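Local coordinates for amino acid adenylation domain-containing protein (Bacillus stratosphericus LAMA 585, PDB 6ULY) that probably selects and activates an alpha-keto acid as a keto acyl adenylate, serving as the adenylation domain of a nonribosomal depsipeptide synthetase module, at residues Q16-V21 / A87-G92; R312-L317 / D325-A330; S343-I346 / N352-V355. All blocks are in the same frame, centred on the assembly; numbering follows the deposited sequence.

Contact 1. Residues Q16-V21 / A87-G92; sequences QTLQDV and ACVLGG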
loop_
_atom_site.group_PDB
_atom_site.type_symbol
_atom_site.label_atom_id
_atom_site.label_comp_id
_atom_site.label_asym_id
_atom_site.label_seq_id
_atom_site.Cartn_x
_atom_site.Cartn_y
_atom_site.Cartn_z
ATOM N N GLN A 16 -23.582 -22.742 17.501
ATOM C CA GLN A 16 -23.220 -21.351 17.731
ATOM C C GLN A 16 -21.721 -21.125 17.835
ATOM O O GLN A 16 -21.268 -19.993 17.627
ATOM C CB GLN A 16 -23.889 -20.842 19.015
ATOM C CG GLN A 16 -25.402 -20.950 18.990
ATOM C CD GLN A 16 -26.022 -20.050 17.941
ATOM O OE1 GLN A 16 -25.848 -18.830 17.974
ATOM N NE2 GLN A 16 -26.738 -20.647 16.993
ATOM N N THR A 17 -20.954 -22.160 18.166
ATOM C CA THR A 17 -19.502 -22.144 18.126
ATOM C C THR A 17 -19.016 -23.294 17.251
ATOM O O THR A 17 -19.763 -24.229 16.947
ATOM C CB THR A 17 -18.897 -22.268 19.532
ATOM O OG1 THR A 17 -17.468 -22.310 19.438
ATOM C CG2 THR A 17 -19.380 -23.539 20.235
ATOM N N LEU A 18 -17.748 -23.224 16.841
ATOM C CA LEU A 18 -17.205 -24.286 16.004
ATOM C C LEU A 18 -17.039 -25.591 16.773
ATOM O O LEU A 18 -17.036 -26.659 16.158
ATOM C CB LEU A 18 -15.864 -23.864 15.400
ATOM C CG LEU A 18 -15.893 -22.788 14.304
ATOM C CD1 LEU A 18 -14.540 -22.724 13.611
ATOM C CD2 LEU A 18 -16.991 -23.015 13.275
ATOM N N GLN A 19 -16.899 -25.530 18.099
ATOM C CA GLN A 19 -16.887 -26.751 18.895
ATOM C C GLN A 19 -18.181 -27.534 18.714
ATOM O O GLN A 19 -18.158 -28.759 18.563
ATOM C CB GLN A 19 -16.670 -26.414 20.370
ATOM C CG GLN A 19 -15.264 -25.945 20.698
ATOM C CD GLN A 19 -15.113 -25.533 22.150
ATOM O OE1 GLN A 19 -15.898 -25.939 23.004
ATOM N NE2 GLN A 19 -14.105 -24.716 22.432
ATOM N N ASP A 20 -19.321 -26.839 18.720
ATOM C CA ASP A 20 -20.597 -27.509 18.500
ATOM C C ASP A 20 -20.695 -28.070 17.086
ATOM O O ASP A 20 -21.351 -29.095 16.871
ATOM C CB ASP A 20 -21.754 -26.540 18.770
ATOM C CG ASP A 20 -21.689 -25.918 20.158
ATOM O OD1 ASP A 20 -21.081 -26.524 21.068
ATOM O OD2 ASP A 20 -22.250 -24.814 20.337
ATOM N N VAL A 21 -20.053 -27.419 16.113
ATOM C CA VAL A 21 -20.039 -27.948 14.751
ATOM C C VAL A 21 -19.331 -29.297 14.726
ATOM O O VAL A 21 -19.831 -30.274 14.155
ATOM C CB VAL A 21 -19.374 -26.942 13.791
ATOM C CG1 VAL A 21 -19.155 -27.575 12.424
ATOM C CG2 VAL A 21 -20.218 -25.673 13.662
ATOM N N ALA A 87 -7.797 -28.727 16.871
ATOM C CA ALA A 87 -7.149 -28.674 18.176
ATOM C C ALA A 87 -7.198 -27.258 18.739
ATOM O O ALA A 87 -7.525 -27.051 19.914
ATOM C CB ALA A 87 -5.707 -29.167 18.067
ATOM N N CYS A 88 -6.892 -26.263 17.901
ATOM C CA CYS A 88 -6.945 -24.874 18.342
ATOM C C CYS A 88 -8.366 -24.462 18.709
ATOM O O CYS A 88 -8.586 -23.796 19.726
ATOM C CB CYS A 88 -6.390 -23.964 17.246
ATOM S SG CYS A 88 -4.612 -24.114 16.971
ATOM N N VAL A 89 -9.342 -24.834 17.882
ATOM C CA VAL A 89 -10.741 -24.591 18.221
ATOM C C VAL A 89 -11.075 -25.175 19.588
ATOM O O VAL A 89 -11.755 -24.540 20.400
ATOM C CB VAL A 89 -11.657 -25.166 17.126
ATOM C CG1 VAL A 89 -13.107 -25.196 17.604
ATOM C CG2 VAL A 89 -11.519 -24.356 15.847
ATOM N N LEU A 90 -10.611 -26.397 19.865
ATOM C CA LEU A 90 -10.918 -27.021 21.150
ATOM C C LEU A 90 -10.250 -26.273 22.296
ATOM O O LEU A 90 -10.849 -26.092 23.362
ATOM C CB LEU A 90 -10.481 -28.490 21.152
ATOM C CG LEU A 90 -11.261 -29.443 20.250
ATOM C CD1 LEU A 90 -10.693 -30.849 20.357
ATOM C CD2 LEU A 90 -12.741 -29.431 20.600
ATOM N N GLY A 91 -9.016 -25.832 22.099
ATOM C CA GLY A 91 -8.292 -25.160 23.153
ATOM C C GLY A 91 -8.585 -23.686 23.304
ATOM O O GLY A 91 -8.041 -23.052 24.213
ATOM N N GLY A 92 -9.441 -23.116 22.459
ATOM C CA GLY A 92 -9.614 -21.676 22.456
ATOM C C GLY A 92 -8.450 -20.928 21.858
ATOM O O GLY A 92 -8.360 -19.704 22.015
#
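Gln19, in the first turn of helix 18-26, reaches across to Val89 and Leu90 in the closing turn of helix 78-91. From CB its chain sets off beside the backbone N (chi1 -71°) and runs extended past Val89, the two side chains sliding by in opposite directions. Gln19 CG lies 3.8 Å from Val89 CG1, and Gln19 CD comes near Val89 O. At the tip, Gln19 NE2 donates to Val89 O at 3.1 Å. The N-H points to within 25° of the oxygen, and the donor sits 24° off the carbonyl plane. The amide's second bond, from NE2 to His166 O, fixes its rotation. Val89 O lies where helix 78-91 runs out into a Schellman motif at Gly92, whose N gives it only a weak bond, consistent with the glutamine supplementing that bond. Next to the amide, Leu18 CB packs on Val89 CG1 at 3.8 Å, the side chains crossing at about a right angle. Around the pair, Leu18 also rests on Leu197 of helix 193-207 and Leu232 of helix 224-237, while Leu90 packs against helix 46-62.

Contact 2. Residues R312-L317 / D325-A330; sequences RFLHLL and DVIRPA. With QA7 (5'-O-{(S)-hydroxy[(4-methyl-2-oxopentanoyl)oxy]phosphoryl}adenosine), chain C.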
loop_
_atom_site.group_PDB
_atom_site.type_symbol
_atom_site.label_atom_id
_atom_site.label_comp_id
_atom_site.label_asym_id
_atom_site.label_seq_id
_atom_site.Cartn_x
_atom_site.Cartn_y
_atom_site.Cartn_z
ATOM N N ARG A 312 -16.947 -22.742 -22.336
ATOM C CA ARG A 312 -16.082 -23.759 -22.925
ATOM C C ARG A 312 -15.874 -24.917 -21.958
ATOM O O ARG A 312 -15.842 -26.082 -22.366
ATOM C CB ARG A 312 -14.740 -23.138 -23.320
ATOM C CG ARG A 312 -13.808 -24.077 -24.069
ATOM C CD ARG A 312 -14.305 -24.339 -25.480
ATOM N NE ARG A 312 -13.741 -25.564 -26.042
ATOM C CZ ARG A 312 -14.090 -26.075 -27.219
ATOM N NH1 ARG A 312 -15.003 -25.467 -27.967
ATOM N NH2 ARG A 312 -13.526 -27.195 -27.649
ATOM N N PHE A 313 -15.734 -24.610 -20.669
ATOM C CA PHE A 313 -15.575 -25.650 -19.660
ATOM C C PHE A 313 -16.773 -26.591 -19.654
ATOM O O PHE A 313 -16.615 -27.816 -19.609
ATOM C CB PHE A 313 -15.389 -24.990 -18.294
ATOM C CG PHE A 313 -15.021 -25.932 -17.191
ATOM C CD1 PHE A 313 -16.002 -26.581 -16.459
ATOM C CD2 PHE A 313 -13.693 -26.130 -16.849
ATOM C CE1 PHE A 313 -15.665 -27.426 -15.427
ATOM C CE2 PHE A 313 -13.349 -26.971 -15.818
ATOM C CZ PHE A 313 -14.337 -27.624 -15.105
ATOM N N LEU A 314 -17.986 -26.032 -19.705
ATOM C CA LEU A 314 -19.186 -26.863 -19.709
ATOM C C LEU A 314 -19.312 -27.642 -21.013
ATOM O O LEU A 314 -19.782 -28.787 -21.020
ATOM C CB LEU A 314 -20.423 -25.995 -19.484
ATOM C CG LEU A 314 -20.493 -25.248 -18.149
ATOM C CD1 LEU A 314 -21.575 -24.178 -18.193
ATOM C CD2 LEU A 314 -20.739 -26.215 -16.997
ATOM N N HIS A 315 -18.903 -27.035 -22.127
ATOM C CA HIS A 315 -18.979 -27.707 -23.419
ATOM C C HIS A 315 -17.993 -28.867 -23.486
ATOM O O HIS A 315 -18.349 -29.978 -23.895
ATOM C CB HIS A 315 -18.714 -26.693 -24.534
ATOM C CG HIS A 315 -18.883 -27.241 -25.916
ATOM N ND1 HIS A 315 -17.815 -27.615 -26.704
ATOM C CD2 HIS A 315 -19.993 -27.464 -26.659
ATOM C CE1 HIS A 315 -18.260 -28.051 -27.869
ATOM N NE2 HIS A 315 -19.579 -27.970 -27.867
ATOM N N LEU A 316 -16.748 -28.631 -23.061
ATOM C CA LEU A 316 -15.731 -29.674 -23.127
ATOM C C LEU A 316 -16.111 -30.880 -22.279
ATOM O O LEU A 316 -15.844 -32.026 -22.663
ATOM C CB LEU A 316 -14.379 -29.124 -22.671
ATOM C CG LEU A 316 -13.591 -28.274 -23.669
ATOM C CD1 LEU A 316 -12.380 -27.655 -22.991
ATOM C CD2 LEU A 316 -13.155 -29.101 -24.864
ATOM N N LEU A 317 -16.721 -30.647 -21.120
ATOM C CA LEU A 317 -16.993 -31.714 -20.166
ATOM C C LEU A 317 -18.408 -32.272 -20.269
ATOM O O LEU A 317 -18.735 -33.216 -19.543
ATOM C CB LEU A 317 -16.741 -31.219 -18.739
ATOM C CG LEU A 317 -15.308 -30.793 -18.418
ATOM C CD1 LEU A 317 -15.198 -30.392 -16.954
ATOM C CD2 LEU A 317 -14.313 -31.897 -18.743
ATOM N N ASP A 325 -25.434 -26.789 -15.861
ATOM C CA ASP A 325 -25.879 -25.772 -14.912
ATOM C C ASP A 325 -25.161 -25.887 -13.572
ATOM O O ASP A 325 -25.626 -25.329 -12.575
ATOM C CB ASP A 325 -27.394 -25.863 -14.703
ATOM C CG ASP A 325 -27.812 -27.144 -13.993
ATOM O OD1 ASP A 325 -27.029 -28.119 -13.991
ATOM O OD2 ASP A 325 -28.929 -27.179 -13.436
ATOM N N VAL A 326 -24.034 -26.603 -13.526
ATOM C CA VAL A 326 -23.340 -26.815 -12.261
ATOM C C VAL A 326 -22.449 -25.642 -11.867
ATOM O O VAL A 326 -22.106 -25.511 -10.686
ATOM C CB VAL A 326 -22.483 -28.092 -12.313
ATOM C CG1 VAL A 326 -23.337 -29.292 -12.698
ATOM C CG2 VAL A 326 -21.313 -27.916 -13.288
ATOM N N ILE A 327 -22.050 -24.797 -12.813
ATOM C CA ILE A 327 -21.099 -23.730 -12.522
ATOM C C ILE A 327 -21.835 -22.579 -11.850
ATOM O O ILE A 327 -22.761 -21.998 -12.428
ATOM C CB ILE A 327 -20.379 -23.260 -13.794
ATOM C CG1 ILE A 327 -19.304 -24.274 -14.191
ATOM C CG2 ILE A 327 -19.774 -21.870 -13.576
ATOM C CD1 ILE A 327 -18.560 -23.921 -15.464
ATOM N N ARG A 328 -21.415 -22.240 -10.636
ATOM C CA ARG A 328 -22.033 -21.172 -9.853
ATOM C C ARG A 328 -21.014 -20.071 -9.593
ATOM O O ARG A 328 -20.175 -20.197 -8.682
ATOM C CB ARG A 328 -22.584 -21.726 -8.541
ATOM C CG ARG A 328 -23.610 -22.816 -8.757
ATOM C CD ARG A 328 -24.288 -23.235 -7.468
ATOM N NE ARG A 328 -25.026 -24.484 -7.644
ATOM C CZ ARG A 328 -25.580 -25.178 -6.655
ATOM N NH1 ARG A 328 -25.490 -24.750 -5.403
ATOM N NH2 ARG A 328 -26.222 -26.306 -6.919
ATOM N N PRO A 329 -21.022 -18.991 -10.371
ATOM C CA PRO A 329 -20.163 -17.849 -10.040
ATOM C C PRO A 329 -20.445 -17.350 -8.631
ATOM O O PRO A 329 -21.582 -17.381 -8.154
ATOM C CB PRO A 329 -20.532 -16.805 -11.099
ATOM C CG PRO A 329 -21.058 -17.602 -12.247
ATOM C CD PRO A 329 -21.734 -18.799 -11.647
ATOM N N ALA A 330 -19.390 -16.899 -7.955
ATOM C CA ALA A 330 -19.521 -16.408 -6.592
ATOM C C ALA A 330 -18.450 -15.359 -6.328
ATOM O O ALA A 330 -17.398 -15.346 -6.969
ATOM C CB ALA A 330 -19.412 -17.547 -5.576
HETATM C C01 QA7 C . -15.946 -16.871 -3.496
HETATM C C02 QA7 C . -14.645 -16.962 -2.790
HETATM C C03 QA7 C . -14.832 -17.587 -1.435
HETATM C C04 QA7 C . -14.069 -15.584 -2.855
HETATM C C05 QA7 C . -13.363 -15.060 -1.645
HETATM C C06 QA7 C . -11.990 -14.493 -1.790
HETATM C C10 QA7 C . -11.160 -11.147 -2.208
HETATM C C11 QA7 C . -11.078 -10.406 -3.363
HETATM C C12 QA7 C . -12.394 -9.535 -3.528
HETATM C C13 QA7 C . -12.507 -9.393 -4.738
HETATM C C14 QA7 C . -11.806 -10.700 -5.453
HETATM C C16 QA7 C . -13.355 -12.503 -5.303
HETATM C C18 QA7 C . -14.338 -12.404 -7.192
HETATM C C19 QA7 C . -15.106 -12.542 -8.344
HETATM C C21 QA7 C . -14.067 -10.792 -9.259
HETATM C C23 QA7 C . -13.440 -11.424 -7.155
HETATM N N15 QA7 C . -12.830 -11.518 -5.966
HETATM N N17 QA7 C . -14.277 -13.057 -6.034
HETATM N N20 QA7 C . -14.944 -11.726 -9.328
HETATM N N22 QA7 C . -13.325 -10.622 -8.225
HETATM N N24 QA7 C . -16.065 -13.559 -8.407
HETATM O O07 QA7 C . -11.344 -13.891 -0.769
HETATM O O09 QA7 C . -10.026 -11.899 -1.987
HETATM O O25 QA7 C . -11.134 -11.288 -4.570
HETATM O O26 QA7 C . -11.780 -8.288 -5.312
HETATM O O27 QA7 C . -12.442 -8.233 -2.777
HETATM O O28 QA7 C . -8.950 -13.846 -0.799
HETATM O O29 QA7 C . -9.992 -12.252 0.368
HETATM O O30 QA7 C . -11.486 -14.576 -2.795
HETATM O O31 QA7 C . -13.893 -15.059 -0.642
HETATM P P08 QA7 C . -10.057 -12.966 -0.833
#
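Ala330 O takes the adenine amino group of the bound keto acyl adenylate: N24 of QA7 donates to it at 2.7 Å, with an N-H...O angle of 140°, so the bond is short but bent. The methyl of the same residue faces the other end of the ligand, Ala330 CB lying 4.1 Å from C01 of the leucine-like acyl tail. One residue thus touches both the base and the acyl group, and Ser334 N and Asp442 OD1 add further hydrogen bonds to QA7. Ala330 belongs to strand 327-333, the second strand of a beta-alpha-beta unit in which strand 297-301 leads into helix 307-317 and the chain returns parallel to the first strand. At the other end of the segment the strand is packed against that helix through apolar side chains alone. Ile327 points at the helix with its chain fully stretched (chi2 178°), which drives CD1 in between two helix residues. Leu314 meets this methyl with both CD2, at 3.5 Å from Ile327 CD1, and CG, at 3.6 Å. From the other helix residue, Phe313 CD1 comes within 3.8 Å of Ile327 CD1, the methyl lying obliquely to the ring. A chi1 of -172° swings the Phe313 ring toward the strand for this meeting, and the ring is further placed by Phe275, which meets it edge-to-face, and by Met298 of the first strand. Val326, just ahead of the strand and also packed on Met298, adds a looser touch, Val326 CG2 standing 4.1 Å from Leu314 CD2.

Contact 3. Residues S343-I346 / N352-V355; sequences SFAI and NSGV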
loop_
_atom_site.group_PDB
_atom_site.type_symbol
_atom_site.label_atom_id
_atom_site.label_comp_id
_atom_site.label_asym_id
_atom_site.label_seq_id
_atom_site.Cartn_x
_atom_site.Cartn_y
_atom_site.Cartn_z
ATOM N N SER A 343 -24.432 -17.138 -7.999
ATOM C CA SER A 343 -25.252 -17.084 -9.203
ATOM C C SER A 343 -25.635 -18.497 -9.624
ATOM O O SER A 343 -24.765 -19.362 -9.774
ATOM C CB SER A 343 -24.506 -16.383 -10.340
ATOM O OG SER A 343 -25.211 -16.501 -11.564
ATOM N N PHE A 344 -26.936 -18.728 -9.814
ATOM C CA PHE A 344 -27.461 -20.033 -10.201
ATOM C C PHE A 344 -28.030 -20.018 -11.616
ATOM O O PHE A 344 -28.950 -20.779 -11.926
ATOM C CB PHE A 344 -28.541 -20.497 -9.224
ATOM C CG PHE A 344 -28.180 -20.311 -7.784
ATOM C CD1 PHE A 344 -27.488 -21.289 -7.098
ATOM C CD2 PHE A 344 -28.537 -19.152 -7.114
ATOM C CE1 PHE A 344 -27.158 -21.119 -5.766
ATOM C CE2 PHE A 344 -28.210 -18.976 -5.788
ATOM C CZ PHE A 344 -27.521 -19.962 -5.112
ATOM N N ALA A 345 -27.489 -19.165 -12.482
ATOM C CA ALA A 345 -28.079 -18.901 -13.786
ATOM C C ALA A 345 -27.190 -19.282 -14.960
ATOM O O ALA A 345 -27.621 -19.137 -16.109
ATOM C CB ALA A 345 -28.441 -17.413 -13.905
ATOM N N ILE A 346 -25.965 -19.743 -14.716
ATOM C CA ILE A 346 -25.083 -20.128 -15.813
ATOM C C ILE A 346 -25.575 -21.436 -16.417
ATOM O O ILE A 346 -25.849 -22.407 -15.700
ATOM C CB ILE A 346 -23.633 -20.249 -15.320
ATOM C CG1 ILE A 346 -23.095 -18.877 -14.888
ATOM C CG2 ILE A 346 -22.748 -20.872 -16.400
ATOM C CD1 ILE A 346 -22.981 -17.858 -16.016
ATOM N N ASN A 352 -26.047 -16.528 -22.892
ATOM C CA ASN A 352 -26.498 -15.246 -22.370
ATOM C C ASN A 352 -27.145 -15.354 -20.997
ATOM O O ASN A 352 -27.338 -14.326 -20.340
ATOM C CB ASN A 352 -27.485 -14.601 -23.348
ATOM C CG ASN A 352 -26.820 -14.158 -24.635
ATOM O OD1 ASN A 352 -25.672 -13.715 -24.630
ATOM N ND2 ASN A 352 -27.536 -14.280 -25.746
ATOM N N SER A 353 -27.479 -16.559 -20.546
ATOM C CA SER A 353 -28.076 -16.720 -19.228
ATOM C C SER A 353 -27.040 -16.424 -18.150
ATOM O O SER A 353 -25.940 -16.984 -18.160
ATOM C CB SER A 353 -28.627 -18.134 -19.064
ATOM O OG SER A 353 -29.175 -18.324 -17.771
ATOM N N GLY A 354 -27.396 -15.544 -17.216
ATOM C CA GLY A 354 -26.478 -15.174 -16.161
ATOM C C GLY A 354 -25.261 -14.405 -16.619
ATOM O O GLY A 354 -24.301 -14.279 -15.853
ATOM N N VAL A 355 -25.268 -13.897 -17.850
ATOM C CA VAL A 355 -24.181 -13.090 -18.393
ATOM C C VAL A 355 -24.794 -11.830 -18.988
ATOM O O VAL A 355 -25.757 -11.909 -19.759
ATOM C CB VAL A 355 -23.372 -13.857 -19.458
ATOM C CG1 VAL A 355 -22.261 -12.981 -20.023
ATOM C CG2 VAL A 355 -22.802 -15.140 -18.870
HETATM O O HOH W 1 -24.026 -15.831 -13.675
#
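Ser343 opens the contact through a water. Ser343 OG, anti to the backbone N (chi1 171°), donates to the water at 2.5 Å, and the water in turn donates a hydrogen bond to Gly354 O at 2.7 Å, a one-molecule bridge between a side chain and a turn carbonyl. The backbone of Ser343 is also hydrogen-bonded to Pro329 of strand 327-333. Ala345 then presses its methyl onto the opposing backbone, Ala345 CB lying 3.7 Å from Gly354 CA. Gly354, with no side chain and positive phi (67°), is the third residue of a type II beta turn from Asn352 to Val355, closed by Val355 N to Asn352 O at 3.3 Å. The carbonyl of Ala345 lies near Ser353 OG, which is modelled as a donor to Ala345 O at 2.4 Å; that length is too short to trust, and the bond is doubtful. The same hydroxyl also has a weak bond with Glu347 OE1. Ile346 begins by pointing away from the turn, but CG1 lies beside its backbone N and the chain then bends (chi2 -65°), which brings CD1 back across. Ile346 CD1 sits 3.8 Å from Gly354 O and 3.9 Å from Val355 CG2, while other parts of Ile346 pack on Ile310, Leu314 and Pro329. Short of strand 355-359, which begins at Val355, the loop and the turn meet through a bridging water, the close approach of Ala345 to Gly354 and the apolar reach of Ile346 rather than by direct backbone-to-backbone pairing, so their spacing may depend in part on the ordered water.

From the N terminus, contact 1 comes first and closes a loop of 65 residues that carries strand 31-35 and edge strand 41-45 of the nine-stranded sheet and strand 70-74 of the seven-stranded one. Contacts 2 and 3 follow in series, closing loops of seven and five residues respectively; none of the three nests within or crosses another. Contact 1 stands apart, its centre about 35 Å from that of contact 2. Contacts 2 and 3 touch: Arg328 CB packs 3.4 Å from Ser343 O, just after the end of strand 338-342, which runs antiparallel to strand 327-333, tying the adenylate-binding strand to the loop that leads into strand 355-359.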